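Esterase (Sinorhizobium meliloti 1021, PDB 4TX1) belongs to the SGNH hydrolases and acts as a carbohydrate acetylesterase, probably with arylesterase activity as well. Local coordinates at residues M13-C18 and D52-A57; P148-A153 and T195-G200. All coordinates share one frame; numbering follows the deposited sequence.

Contact 1. Residues M13-C18 and D52-A57; sequences MKTVLC and DAHVIA
Cys-18 SG lies against Val-55 CG1 at 3.6 Å, at the closely packed end of two parallel strands. On the other face of the sheet, Thr-15 CG2 meets Ile-56 CD1, also at 3.6 Å. Ile-56 reaches both ways on that face. Its CG1 is anti to the carbonyl carbon (chi1 -56°), which sends CD1 back to Thr-15, while CG2 touches Leu-17 CD1 at 4.0 Å. Five backbone hydrogen bonds join the strands, from Lys-14 N to Asp-52 O through to Cys-18 N to Ile-56 O. Ile-56 N to Val-16 O is 2.8 Å and nearly straight at 174°. These are neighbouring strands of the central parallel sheet of the SGNH hydrolase fold, linked by a beta-alpha-beta crossover. Its helix 41-49 covers the Cys-18 and Val-55 side through Pro-42. Helix 78-89 covers Leu-17 and Ile-56 through His-89. The start of the pair is looser. Met-13 SD lies 3.8 Å from His-54 N and also touches His-54 CB at 3.9 Å. Leu-37 of a second subunit packs on Met-13 and His-54. Asp-52 is exposed, and its side chain starts away from the other strand. The Lys-14 chain also leads away, NZ making a weak hydrogen bond to Leu-223 O.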
loop_
_atom_site.group_PDB
_atom_site.type_symbol
_atom_site.label_atom_id
_atom_site.label_comp_id
_atom_site.label_asym_id
_atom_site.label_seq_id
_atom_site.Cartn_x
_atom_site.Cartn_y
_atom_site.Cartn_z
ATOM N N MET A 13 -8.441 -13.701 -34.872
ATOM C CA MET A 13 -8.461 -12.245 -34.457
ATOM C C MET A 13 -7.341 -12.012 -33.441
ATOM O O MET A 13 -7.282 -12.692 -32.444
ATOM C CB MET A 13 -9.812 -11.925 -33.845
ATOM C CG MET A 13 -9.881 -10.733 -32.896
ATOM S SD MET A 13 -10.434 -9.260 -33.737
ATOM C CE MET A 13 -12.203 -9.515 -33.854
ATOM N N LYS A 14 -6.415 -11.119 -33.751
ATOM C CA LYS A 14 -5.291 -10.837 -32.859
ATOM C C LYS A 14 -5.719 -9.693 -31.905
ATOM O O LYS A 14 -6.467 -8.801 -32.295
ATOM C CB LYS A 14 -4.109 -10.343 -33.644
ATOM C CG LYS A 14 -3.622 -11.252 -34.776
ATOM C CD LYS A 14 -3.105 -12.588 -34.287
ATOM C CE LYS A 14 -2.792 -13.485 -35.522
ATOM N NZ LYS A 14 -1.769 -14.457 -35.103
ATOM N N THR A 15 -5.215 -9.719 -30.680
ATOM C CA THR A 15 -5.544 -8.637 -29.765
ATOM C C THR A 15 -4.252 -7.937 -29.430
ATOM O O THR A 15 -3.198 -8.582 -29.208
ATOM C CB THR A 15 -6.169 -9.149 -28.478
ATOM O OG1 THR A 15 -7.376 -9.880 -28.806
ATOM C CG2 THR A 15 -6.559 -7.893 -27.525
ATOM N N VAL A 16 -4.317 -6.613 -29.462
ATOM C CA VAL A 16 -3.131 -5.783 -29.255
ATOM C C VAL A 16 -3.433 -4.814 -28.118
ATOM O O VAL A 16 -4.413 -4.070 -28.199
ATOM C CB VAL A 16 -2.814 -4.889 -30.482
ATOM C CG1 VAL A 16 -1.579 -4.038 -30.292
ATOM C CG2 VAL A 16 -2.654 -5.746 -31.782
ATOM N N LEU A 17 -2.591 -4.812 -27.087
ATOM C CA LEU A 17 -2.693 -3.815 -26.004
ATOM C C LEU A 17 -1.670 -2.736 -26.211
ATOM O O LEU A 17 -0.456 -3.013 -26.363
ATOM C CB LEU A 17 -2.493 -4.465 -24.612
ATOM C CG LEU A 17 -2.396 -3.516 -23.376
ATOM C CD1 LEU A 17 -3.758 -2.908 -23.087
ATOM C CD2 LEU A 17 -1.837 -4.369 -22.223
ATOM N N CYS A 18 -2.145 -1.498 -26.130
ATOM C CA CYS A 18 -1.309 -0.311 -26.258
ATOM C C CYS A 18 -1.216 0.392 -24.902
ATOM O O CYS A 18 -2.206 0.955 -24.418
ATOM C CB CYS A 18 -1.831 0.673 -27.240
ATOM S SG CYS A 18 -2.052 -0.055 -28.920
ATOM N N ASP A 52 -8.725 -8.005 -38.815
ATOM C CA ASP A 52 -7.734 -8.940 -38.374
ATOM C C ASP A 52 -7.306 -8.751 -36.887
ATOM O O ASP A 52 -6.808 -9.700 -36.261
ATOM C CB ASP A 52 -6.490 -8.800 -39.224
ATOM C CG ASP A 52 -6.724 -9.238 -40.693
ATOM O OD1 ASP A 52 -7.782 -9.833 -40.991
ATOM O OD2 ASP A 52 -5.829 -8.985 -41.497
ATOM N N ALA A 53 -7.527 -7.548 -36.343
ATOM C CA ALA A 53 -6.991 -7.184 -35.012
ATOM C C ALA A 53 -8.001 -6.407 -34.195
ATOM O O ALA A 53 -8.878 -5.686 -34.755
ATOM C CB ALA A 53 -5.672 -6.380 -35.175
ATOM N N HIS A 54 -7.911 -6.559 -32.846
ATOM C CA HIS A 54 -8.715 -5.775 -31.940
ATOM C C HIS A 54 -7.679 -5.009 -31.084
ATOM O O HIS A 54 -6.867 -5.664 -30.428
ATOM C CB HIS A 54 -9.544 -6.640 -31.033
ATOM C CG HIS A 54 -10.349 -5.863 -30.069
ATOM N ND1 HIS A 54 -10.354 -6.160 -28.725
ATOM C CD2 HIS A 54 -11.147 -4.793 -30.236
ATOM C CE1 HIS A 54 -11.162 -5.313 -28.110
ATOM N NE2 HIS A 54 -11.615 -4.445 -28.995
ATOM N N VAL A 55 -7.638 -3.693 -31.232
ATOM C CA VAL A 55 -6.656 -2.835 -30.529
ATOM C C VAL A 55 -7.291 -2.165 -29.312
ATOM O O VAL A 55 -8.329 -1.502 -29.412
ATOM C CB VAL A 55 -6.088 -1.782 -31.486
ATOM C CG1 VAL A 55 -4.988 -0.936 -30.846
ATOM C CG2 VAL A 55 -5.606 -2.517 -32.699
ATOM N N ILE A 56 -6.634 -2.371 -28.162
ATOM C CA ILE A 56 -7.059 -1.827 -26.851
ATOM C C ILE A 56 -6.107 -0.711 -26.440
ATOM O O ILE A 56 -4.876 -0.918 -26.314
ATOM C CB ILE A 56 -7.072 -2.965 -25.802
ATOM C CG1 ILE A 56 -8.012 -4.089 -26.348
ATOM C CG2 ILE A 56 -7.466 -2.411 -24.419
ATOM C CD1 ILE A 56 -8.071 -5.331 -25.531
ATOM N N ALA A 57 -6.661 0.479 -26.152
ATOM C CA ALA A 57 -5.865 1.664 -25.824
ATOM C C ALA A 57 -5.903 1.840 -24.309
ATOM O O ALA A 57 -6.999 1.933 -23.732
ATOM C CB ALA A 57 -6.444 2.897 -26.499
#

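Contact 2. Residues P148-A153 and T195-G200; sequences PLCETA and TTPIDG
Thr-152 and Pro-197 tie together two loops, 148-153 and 195-200. The second loop carries Asp-199 and leads to His-202, in the Asp-x-x-His arrangement of SGNH hydrolases. Asp-199 OD2 is hydrogen-bonded to His-202 ND1, and OD1 receives Val-201 N. This fits a Ser-His-Asp triad with Ser-22.

The Thr-152 side chain can be followed outward. CB sits 3.4 Å from Pro-197 O. OG1 is anti to the backbone N (chi1 -174°) and swings toward the second loop. There it donates to Pro-197 O at 2.8 Å, from 40° above the carbonyl plane. Asn-154 N also hydrogen-bonds to OG1. The other branch, CG2, packs on the backbone of Asp-199, 3.7 Å from its O. A water donates to Pro-197 O and accepts from Ala-153 N, so two donors hold that carbonyl. A valine here has no hydroxyl and would probably leave Pro-197 O with the water but without its side-chain donor, and Asn-154 N without this acceptor.

At the other end Thr-195 OG1 donates to Pro-148 O at 2.8 Å, in the carbonyl plane. A second water bridges Pro-148 O and Thr-195 N. Between the two ends, Cys-150 N donates to Gly-200 O, on a lone pair. Gly-200 has a positive phi of 88°, and a CB there would collide with Cys-150 O. Thr-196 O accepts Gly-200 N, and Thr-196 OG1 accepts Ile-198 N in an ST turn, so the second loop is also braced from within. Cys-150 SG rests 3.6 Å from Pro-197 N.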
loop_
_atom_site.group_PDB
_atom_site.type_symbol
_atom_site.label_atom_id
_atom_site.label_comp_id
_atom_site.label_asym_id
_atom_site.label_seq_id
_atom_site.Cartn_x
_atom_site.Cartn_y
_atom_site.Cartn_z
ATOM N N PRO A 148 11.043 12.386 -28.933
ATOM C CA PRO A 148 11.720 13.089 -27.897
ATOM C C PRO A 148 11.261 14.525 -27.601
ATOM O O PRO A 148 10.638 15.166 -28.439
ATOM C CB PRO A 148 13.169 13.109 -28.319
ATOM C CG PRO A 148 13.151 12.718 -29.726
ATOM C CD PRO A 148 11.916 12.009 -30.056
ATOM N N LEU A 149 11.549 14.983 -26.396
ATOM C CA LEU A 149 11.131 16.270 -25.916
ATOM C C LEU A 149 11.815 17.355 -26.748
ATOM O O LEU A 149 12.940 17.117 -27.281
ATOM C CB LEU A 149 11.402 16.594 -24.446
ATOM C CG LEU A 149 10.941 15.656 -23.300
ATOM C CD1 LEU A 149 10.501 16.434 -22.110
ATOM C CD2 LEU A 149 10.085 14.536 -23.744
ATOM N N CYS A 150 11.119 18.464 -26.898
ATOM C CA CYS A 150 11.737 19.669 -27.520
ATOM C C CYS A 150 11.719 20.849 -26.576
ATOM O O CYS A 150 11.045 20.848 -25.548
ATOM C CB CYS A 150 11.070 19.987 -28.868
ATOM S SG CYS A 150 9.375 20.541 -28.731
ATOM N N GLU A 151 12.480 21.926 -26.898
ATOM C CA GLU A 151 12.504 23.117 -26.081
ATOM C C GLU A 151 11.163 23.845 -26.172
ATOM O O GLU A 151 10.462 23.777 -27.179
ATOM C CB GLU A 151 13.637 24.087 -26.455
ATOM C CG GLU A 151 15.013 23.489 -26.520
ATOM C CD GLU A 151 15.654 23.233 -25.169
ATOM O OE1 GLU A 151 15.083 23.666 -24.130
ATOM O OE2 GLU A 151 16.773 22.594 -25.156
ATOM N N THR A 152 10.776 24.458 -25.076
ATOM C CA THR A 152 9.524 25.170 -25.004
ATOM C C THR A 152 9.640 26.428 -24.226
ATOM O O THR A 152 10.417 26.526 -23.264
ATOM C CB THR A 152 8.445 24.235 -24.387
ATOM O OG1 THR A 152 7.159 24.849 -24.429
ATOM C CG2 THR A 152 8.818 23.864 -22.909
ATOM N N ALA A 153 8.828 27.428 -24.642
ATOM C CA ALA A 153 8.716 28.688 -23.913
ATOM C C ALA A 153 7.820 28.570 -22.688
ATOM O O ALA A 153 7.792 29.467 -21.832
ATOM C CB ALA A 153 8.158 29.784 -24.874
ATOM N N THR A 195 7.355 16.148 -31.228
ATOM C CA THR A 195 6.669 16.831 -30.138
ATOM C C THR A 195 6.413 18.302 -30.525
ATOM O O THR A 195 7.088 18.881 -31.399
ATOM C CB THR A 195 7.427 16.761 -28.807
ATOM O OG1 THR A 195 8.803 17.233 -28.944
ATOM C CG2 THR A 195 7.419 15.319 -28.259
ATOM N N THR A 196 5.395 18.866 -29.890
ATOM C CA THR A 196 5.044 20.242 -30.110
ATOM C C THR A 196 5.756 21.201 -29.169
ATOM O O THR A 196 5.809 21.024 -27.957
ATOM C CB THR A 196 3.537 20.494 -30.103
ATOM O OG1 THR A 196 3.323 21.929 -30.102
ATOM C CG2 THR A 196 2.904 19.932 -28.837
ATOM N N PRO A 197 6.334 22.295 -29.682
ATOM C CA PRO A 197 6.903 23.278 -28.793
ATOM C C PRO A 197 5.945 24.116 -27.921
ATOM O O PRO A 197 6.419 24.852 -27.091
ATOM C CB PRO A 197 7.744 24.220 -29.728
ATOM C CG PRO A 197 7.091 24.007 -30.999
ATOM C CD PRO A 197 6.541 22.607 -31.127
ATOM N N ILE A 198 4.660 23.978 -28.112
ATOM C CA ILE A 198 3.616 24.578 -27.238
ATOM C C ILE A 198 3.927 24.169 -25.754
ATOM O O ILE A 198 3.809 24.954 -24.825
ATOM C CB ILE A 198 2.236 24.115 -27.665
ATOM C CG1 ILE A 198 1.892 24.721 -29.038
ATOM C CG2 ILE A 198 1.182 24.553 -26.677
ATOM C CD1 ILE A 198 0.609 24.189 -29.702
ATOM N N ASP A 199 4.405 22.926 -25.595
ATOM C CA ASP A 199 4.779 22.451 -24.245
ATOM C C ASP A 199 5.952 21.503 -24.146
ATOM O O ASP A 199 6.335 21.114 -23.025
ATOM C CB ASP A 199 3.556 21.873 -23.503
ATOM C CG ASP A 199 3.029 20.567 -24.066
ATOM O OD1 ASP A 199 3.760 19.800 -24.745
ATOM O OD2 ASP A 199 1.791 20.266 -23.797
ATOM N N GLY A 200 6.524 21.134 -25.277
ATOM C CA GLY A 200 7.758 20.376 -25.335
ATOM C C GLY A 200 7.632 18.859 -25.297
ATOM O O GLY A 200 8.612 18.133 -25.569
HETATM O O HOH W 1 10.321 15.203 -31.091
HETATM O O HOH W 2 7.559 27.211 -27.261
#

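Contacts 1 and 2 lie on opposite sides of the chain's centre. Their centres are 30 Å apart and their nearest atoms about 17 Å apart, so they do not touch. Contact 1 joins strands 14-20 and 53-59, the latter at one edge of the sheet within this chain. Contact 2 joins loops that follow strands 140-145 and 185-188, the latter at the other edge. The probable active site relates to both through the chain. Strand 14-20 of contact 1 runs on toward Ser-22, the likely nucleophile. Contact 2 holds Asp-199, the likely acid partner of His-202. Contact 1 is thus sheet framework, whereas contact 2 probably belongs to the catalytic end.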